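Local coordinates for protein glucose-6-phosphate 1-dehydrogenase (Mycobacterium avium, PDB 4LGV) that probably oxidises glucose 6-phosphate to 6-phosphogluconolactone with a nicotinamide cofactor, the entry step of the pentose phosphate pathway, at residues A273-M287 against R428-R442. Numbering follows the deposited sequence.
Sequences ADDLNDKKAEVFRAM and RQLFAREDAIEETWR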
# COMPACT_ATOMS: atom_id res chain seq x y z
N ALA A 273 9.47 -22.40 -19.15
CA ALA A 273 10.25 -21.37 -19.85
C ALA A 273 9.37 -20.37 -20.57
O ALA A 273 9.69 -19.19 -20.61
CB ALA A 273 11.24 -22.01 -20.82
N ASP A 274 8.29 -20.82 -21.20
CA ASP A 274 7.47 -19.88 -21.95
C ASP A 274 6.66 -18.95 -21.03
O ASP A 274 6.41 -17.80 -21.38
CB ASP A 274 6.55 -20.61 -22.92
CG ASP A 274 7.27 -21.00 -24.23
OD1 ASP A 274 8.17 -20.27 -24.74
OD2 ASP A 274 6.93 -22.06 -24.75
N ASP A 275 6.29 -19.45 -19.86
CA ASP A 275 5.67 -18.60 -18.87
C ASP A 275 6.65 -17.51 -18.42
O ASP A 275 6.27 -16.38 -18.24
CB ASP A 275 5.24 -19.43 -17.69
CG ASP A 275 4.20 -20.47 -18.07
OD1 ASP A 275 3.33 -20.18 -18.92
OD2 ASP A 275 4.20 -21.54 -17.43
N LEU A 276 7.90 -17.87 -18.25
CA LEU A 276 8.89 -16.92 -17.85
C LEU A 276 9.13 -15.88 -18.97
O LEU A 276 9.16 -14.69 -18.74
CB LEU A 276 10.21 -17.66 -17.53
CG LEU A 276 11.47 -16.80 -17.44
CD1 LEU A 276 11.33 -15.78 -16.33
CD2 LEU A 276 12.72 -17.68 -17.24
N ASN A 277 9.29 -16.37 -20.18
CA ASN A 277 9.49 -15.53 -21.33
C ASN A 277 8.28 -14.64 -21.69
O ASN A 277 8.49 -13.54 -22.14
CB ASN A 277 9.93 -16.39 -22.51
CG ASN A 277 11.37 -16.80 -22.38
OD1 ASN A 277 12.19 -16.07 -21.84
ND2 ASN A 277 11.69 -17.96 -22.88
N ASP A 278 7.04 -15.09 -21.41
CA ASP A 278 5.90 -14.20 -21.48
C ASP A 278 6.12 -12.99 -20.54
O ASP A 278 5.84 -11.87 -20.93
CB ASP A 278 4.59 -14.88 -21.06
CG ASP A 278 4.07 -15.86 -22.09
OD1 ASP A 278 4.61 -15.93 -23.21
OD2 ASP A 278 3.17 -16.66 -21.75
N LYS A 279 6.65 -13.20 -19.33
CA LYS A 279 6.74 -12.09 -18.41
C LYS A 279 7.84 -11.11 -18.81
O LYS A 279 7.68 -9.90 -18.66
CB LYS A 279 6.98 -12.59 -17.00
CG LYS A 279 5.83 -13.41 -16.43
CD LYS A 279 4.65 -12.54 -16.08
CE LYS A 279 3.44 -12.77 -16.94
NZ LYS A 279 2.39 -11.79 -16.51
N LYS A 280 8.95 -11.64 -19.32
CA LYS A 280 10.03 -10.81 -19.73
C LYS A 280 9.56 -9.93 -20.91
O LYS A 280 9.84 -8.76 -20.92
CB LYS A 280 11.23 -11.65 -20.13
CG LYS A 280 11.96 -12.42 -19.01
CD LYS A 280 13.30 -12.85 -19.62
CE LYS A 280 13.93 -14.10 -19.06
NZ LYS A 280 14.52 -14.93 -20.16
N ALA A 281 8.89 -10.53 -21.88
CA ALA A 281 8.45 -9.81 -23.04
C ALA A 281 7.54 -8.65 -22.63
O ALA A 281 7.66 -7.56 -23.16
CB ALA A 281 7.72 -10.73 -24.04
N GLU A 282 6.64 -8.89 -21.69
CA GLU A 282 5.77 -7.81 -21.21
C GLU A 282 6.56 -6.59 -20.72
O GLU A 282 6.06 -5.49 -20.83
CB GLU A 282 4.93 -8.24 -20.00
CG GLU A 282 3.81 -9.13 -20.35
CD GLU A 282 2.95 -9.44 -19.12
OE1 GLU A 282 3.32 -9.09 -17.89
OE2 GLU A 282 1.92 -10.08 -19.42
N VAL A 283 7.69 -6.83 -20.07
CA VAL A 283 8.51 -5.75 -19.58
C VAL A 283 8.96 -4.91 -20.76
O VAL A 283 8.82 -3.71 -20.76
CB VAL A 283 9.75 -6.24 -18.82
CG1 VAL A 283 10.69 -5.08 -18.49
CG2 VAL A 283 9.35 -6.93 -17.53
N PHE A 284 9.54 -5.58 -21.74
CA PHE A 284 10.16 -4.87 -22.87
C PHE A 284 9.10 -4.08 -23.64
O PHE A 284 9.38 -2.99 -24.16
CB PHE A 284 10.90 -5.86 -23.79
CG PHE A 284 12.03 -6.59 -23.15
CD1 PHE A 284 12.94 -5.92 -22.32
CD2 PHE A 284 12.20 -7.95 -23.36
CE1 PHE A 284 13.99 -6.59 -21.74
CE2 PHE A 284 13.25 -8.62 -22.75
CZ PHE A 284 14.16 -7.94 -21.95
N ARG A 285 7.89 -4.62 -23.70
CA ARG A 285 6.80 -3.94 -24.45
C ARG A 285 6.37 -2.64 -23.81
O ARG A 285 5.73 -1.84 -24.45
CB ARG A 285 5.61 -4.86 -24.65
CG ARG A 285 6.01 -5.92 -25.67
CD ARG A 285 4.95 -6.93 -25.98
NE ARG A 285 3.83 -6.25 -26.61
CZ ARG A 285 2.60 -6.74 -26.68
NH1 ARG A 285 2.30 -7.90 -26.12
NH2 ARG A 285 1.66 -6.03 -27.29
N ALA A 286 6.73 -2.42 -22.56
CA ALA A 286 6.37 -1.20 -21.86
C ALA A 286 7.57 -0.27 -21.79
O ALA A 286 7.51 0.76 -21.10
CB ALA A 286 5.89 -1.52 -20.42
N MET A 287 8.65 -0.63 -22.46
CA MET A 287 9.83 0.24 -22.50
C MET A 287 9.88 1.03 -23.81
O MET A 287 9.83 0.46 -24.88
CB MET A 287 11.13 -0.59 -22.39
CG MET A 287 11.29 -1.34 -21.06
SD MET A 287 12.80 -2.31 -20.86
CE MET A 287 14.05 -1.01 -20.76
N ARG A 428 15.01 -24.26 -21.71
CA ARG A 428 15.10 -23.01 -22.46
C ARG A 428 15.11 -21.71 -21.64
O ARG A 428 14.98 -20.63 -22.19
CB ARG A 428 13.95 -22.93 -23.47
CG ARG A 428 13.98 -24.05 -24.53
CD ARG A 428 12.55 -24.27 -25.09
NE ARG A 428 12.14 -23.09 -25.85
CZ ARG A 428 10.90 -22.62 -25.96
NH1 ARG A 428 9.87 -23.22 -25.33
NH2 ARG A 428 10.68 -21.54 -26.71
N GLN A 429 15.24 -21.82 -20.33
CA GLN A 429 15.17 -20.65 -19.46
C GLN A 429 16.27 -19.61 -19.73
O GLN A 429 16.08 -18.43 -19.53
CB GLN A 429 15.12 -21.07 -17.98
CG GLN A 429 16.40 -21.13 -17.19
CD GLN A 429 16.22 -21.76 -15.79
OE1 GLN A 429 15.15 -21.69 -15.20
NE2 GLN A 429 17.28 -22.39 -15.28
N LEU A 430 17.43 -20.10 -20.15
CA LEU A 430 18.59 -19.26 -20.38
C LEU A 430 18.78 -18.86 -21.84
O LEU A 430 19.79 -18.32 -22.18
CB LEU A 430 19.83 -19.99 -19.91
CG LEU A 430 19.83 -20.47 -18.45
CD1 LEU A 430 21.02 -21.38 -18.23
CD2 LEU A 430 19.86 -19.27 -17.51
N PHE A 431 17.76 -19.07 -22.66
CA PHE A 431 17.82 -18.77 -24.07
C PHE A 431 16.68 -17.82 -24.44
O PHE A 431 15.52 -18.16 -24.35
CB PHE A 431 17.74 -20.05 -24.86
CG PHE A 431 18.88 -21.02 -24.57
CD1 PHE A 431 20.11 -20.85 -25.17
CD2 PHE A 431 18.71 -22.07 -23.70
CE1 PHE A 431 21.15 -21.71 -24.89
CE2 PHE A 431 19.75 -22.95 -23.42
CZ PHE A 431 20.96 -22.77 -24.03
N ALA A 432 17.04 -16.63 -24.87
CA ALA A 432 16.08 -15.61 -25.18
C ALA A 432 15.16 -16.06 -26.32
O ALA A 432 15.56 -16.72 -27.28
CB ALA A 432 16.82 -14.32 -25.56
N ARG A 433 13.91 -15.70 -26.18
CA ARG A 433 12.88 -16.05 -27.14
C ARG A 433 12.74 -14.92 -28.14
O ARG A 433 13.08 -13.76 -27.86
CB ARG A 433 11.57 -16.31 -26.42
CG ARG A 433 10.52 -17.06 -27.23
CD ARG A 433 9.29 -17.42 -26.41
NE ARG A 433 8.53 -16.23 -25.98
CZ ARG A 433 7.49 -16.24 -25.12
NH1 ARG A 433 7.04 -17.38 -24.59
NH2 ARG A 433 6.89 -15.11 -24.80
N GLU A 434 12.24 -15.26 -29.32
CA GLU A 434 12.18 -14.37 -30.47
C GLU A 434 11.52 -13.01 -30.18
O GLU A 434 12.02 -11.96 -30.59
CB GLU A 434 11.49 -15.17 -31.58
CG GLU A 434 10.76 -14.48 -32.71
CD GLU A 434 9.79 -15.48 -33.47
OE1 GLU A 434 8.57 -15.26 -33.48
OE2 GLU A 434 10.23 -16.50 -34.06
N ASP A 435 10.39 -13.04 -29.50
CA ASP A 435 9.67 -11.79 -29.22
C ASP A 435 10.55 -10.84 -28.36
O ASP A 435 10.61 -9.66 -28.62
CB ASP A 435 8.31 -12.08 -28.57
CG ASP A 435 8.40 -12.95 -27.28
OD1 ASP A 435 9.46 -13.54 -26.92
OD2 ASP A 435 7.38 -13.09 -26.63
N ALA A 436 11.27 -11.38 -27.40
CA ALA A 436 12.17 -10.55 -26.58
C ALA A 436 13.34 -10.01 -27.40
O ALA A 436 13.75 -8.86 -27.28
CB ALA A 436 12.69 -11.36 -25.42
N ILE A 437 13.87 -10.84 -28.27
CA ILE A 437 14.94 -10.41 -29.12
C ILE A 437 14.50 -9.17 -29.92
O ILE A 437 15.20 -8.16 -29.96
CB ILE A 437 15.40 -11.58 -30.02
CG1 ILE A 437 15.92 -12.77 -29.17
CG2 ILE A 437 16.23 -11.07 -31.21
CD1 ILE A 437 17.40 -12.96 -29.11
N GLU A 438 13.34 -9.25 -30.55
CA GLU A 438 12.85 -8.16 -31.40
C GLU A 438 12.53 -6.91 -30.61
O GLU A 438 12.86 -5.83 -31.03
CB GLU A 438 11.69 -8.64 -32.25
CG GLU A 438 12.18 -9.70 -33.20
CD GLU A 438 11.22 -10.07 -34.33
OE1 GLU A 438 10.29 -9.29 -34.62
OE2 GLU A 438 11.47 -11.15 -34.96
N GLU A 439 11.97 -7.04 -29.44
CA GLU A 439 11.74 -5.89 -28.60
C GLU A 439 13.03 -5.24 -28.15
O GLU A 439 13.12 -4.03 -28.11
CB GLU A 439 10.93 -6.25 -27.34
CG GLU A 439 9.47 -6.61 -27.57
CD GLU A 439 8.66 -5.52 -28.23
OE1 GLU A 439 8.83 -4.32 -27.93
OE2 GLU A 439 7.85 -5.87 -29.09
N THR A 440 14.04 -6.02 -27.79
CA THR A 440 15.29 -5.41 -27.32
C THR A 440 16.04 -4.73 -28.44
O THR A 440 16.68 -3.72 -28.21
CB THR A 440 16.20 -6.38 -26.58
OG1 THR A 440 16.42 -7.53 -27.38
CG2 THR A 440 15.53 -6.82 -25.26
N TRP A 441 15.94 -5.27 -29.67
CA TRP A 441 16.51 -4.57 -30.83
C TRP A 441 15.78 -3.25 -31.09
O TRP A 441 16.43 -2.24 -31.33
CB TRP A 441 16.50 -5.44 -32.10
CG TRP A 441 17.65 -6.48 -32.13
CD1 TRP A 441 17.52 -7.84 -32.13
CD2 TRP A 441 19.03 -6.21 -32.09
NE1 TRP A 441 18.74 -8.44 -32.11
CE2 TRP A 441 19.70 -7.46 -32.07
CE3 TRP A 441 19.80 -5.03 -32.04
CZ2 TRP A 441 21.09 -7.57 -32.03
CZ3 TRP A 441 21.18 -5.14 -32.01
CH2 TRP A 441 21.81 -6.40 -32.01
N ARG A 442 14.45 -3.24 -30.98
CA ARG A 442 13.70 -1.99 -31.12
C ARG A 442 14.19 -0.97 -30.09
O ARG A 442 14.43 0.18 -30.42
CB ARG A 442 12.21 -2.23 -30.90
CG ARG A 442 11.39 -0.94 -30.79
CD ARG A 442 9.94 -1.18 -30.40
NE ARG A 442 9.78 -1.78 -29.07
CZ ARG A 442 9.92 -1.16 -27.90
NH1 ARG A 442 10.27 0.11 -27.83
NH2 ARG A 442 9.70 -1.81 -26.77
O HOH W 1 13.20 -14.20 -23.63
O HOH W 2 10.56 -13.54 -24.18
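Ala273 sets its CB against Arg428 CB, in the type I turn that leads into helix 434-442 of the glucose-6-phosphate dehydrogenase C-terminal domain. Helices 273-284 and 434-442 run nearly parallel, their axes 16° apart and 9.1 Å at closest approach; the pair illustrates how a salt-bridge network can tie one helix to the start of another. Asp274 spans two arginines: OD2 takes Arg428 NH1 at 3.2 Å and OD1 takes Arg433 NH1, each met out of the carboxylate plane. Asn277 lays its CB over the Arg433 guanidinium face, and one water joins its OD1 to Arg433 N at the helix N-cap. With CG anti to the backbone N (chi1 -164°) and a bend at chi3, Arg433 reaches Asp278 OD1 with both end nitrogens, NH2 at 2.9 Å through the anti lone pair, and holds Asp435 side-on, NE to OD1 and NH2 to OD2; these carboxylates fix the guanidinium's rotation. Lys279 and Glu282 pair with each other and also with Glu282 and Lys279 of a second subunit. Ala281 CB rests on Asp435 OD2. Thr440 CG2 stands over the Phe284 ring in a CH-pi contact, 3.7 Å from the centroid, with Ala436 CB at the edge. Finally, Met287 O accepts from Arg442 NH1 and NH2, each 3.0 Å away and in the carbonyl plane.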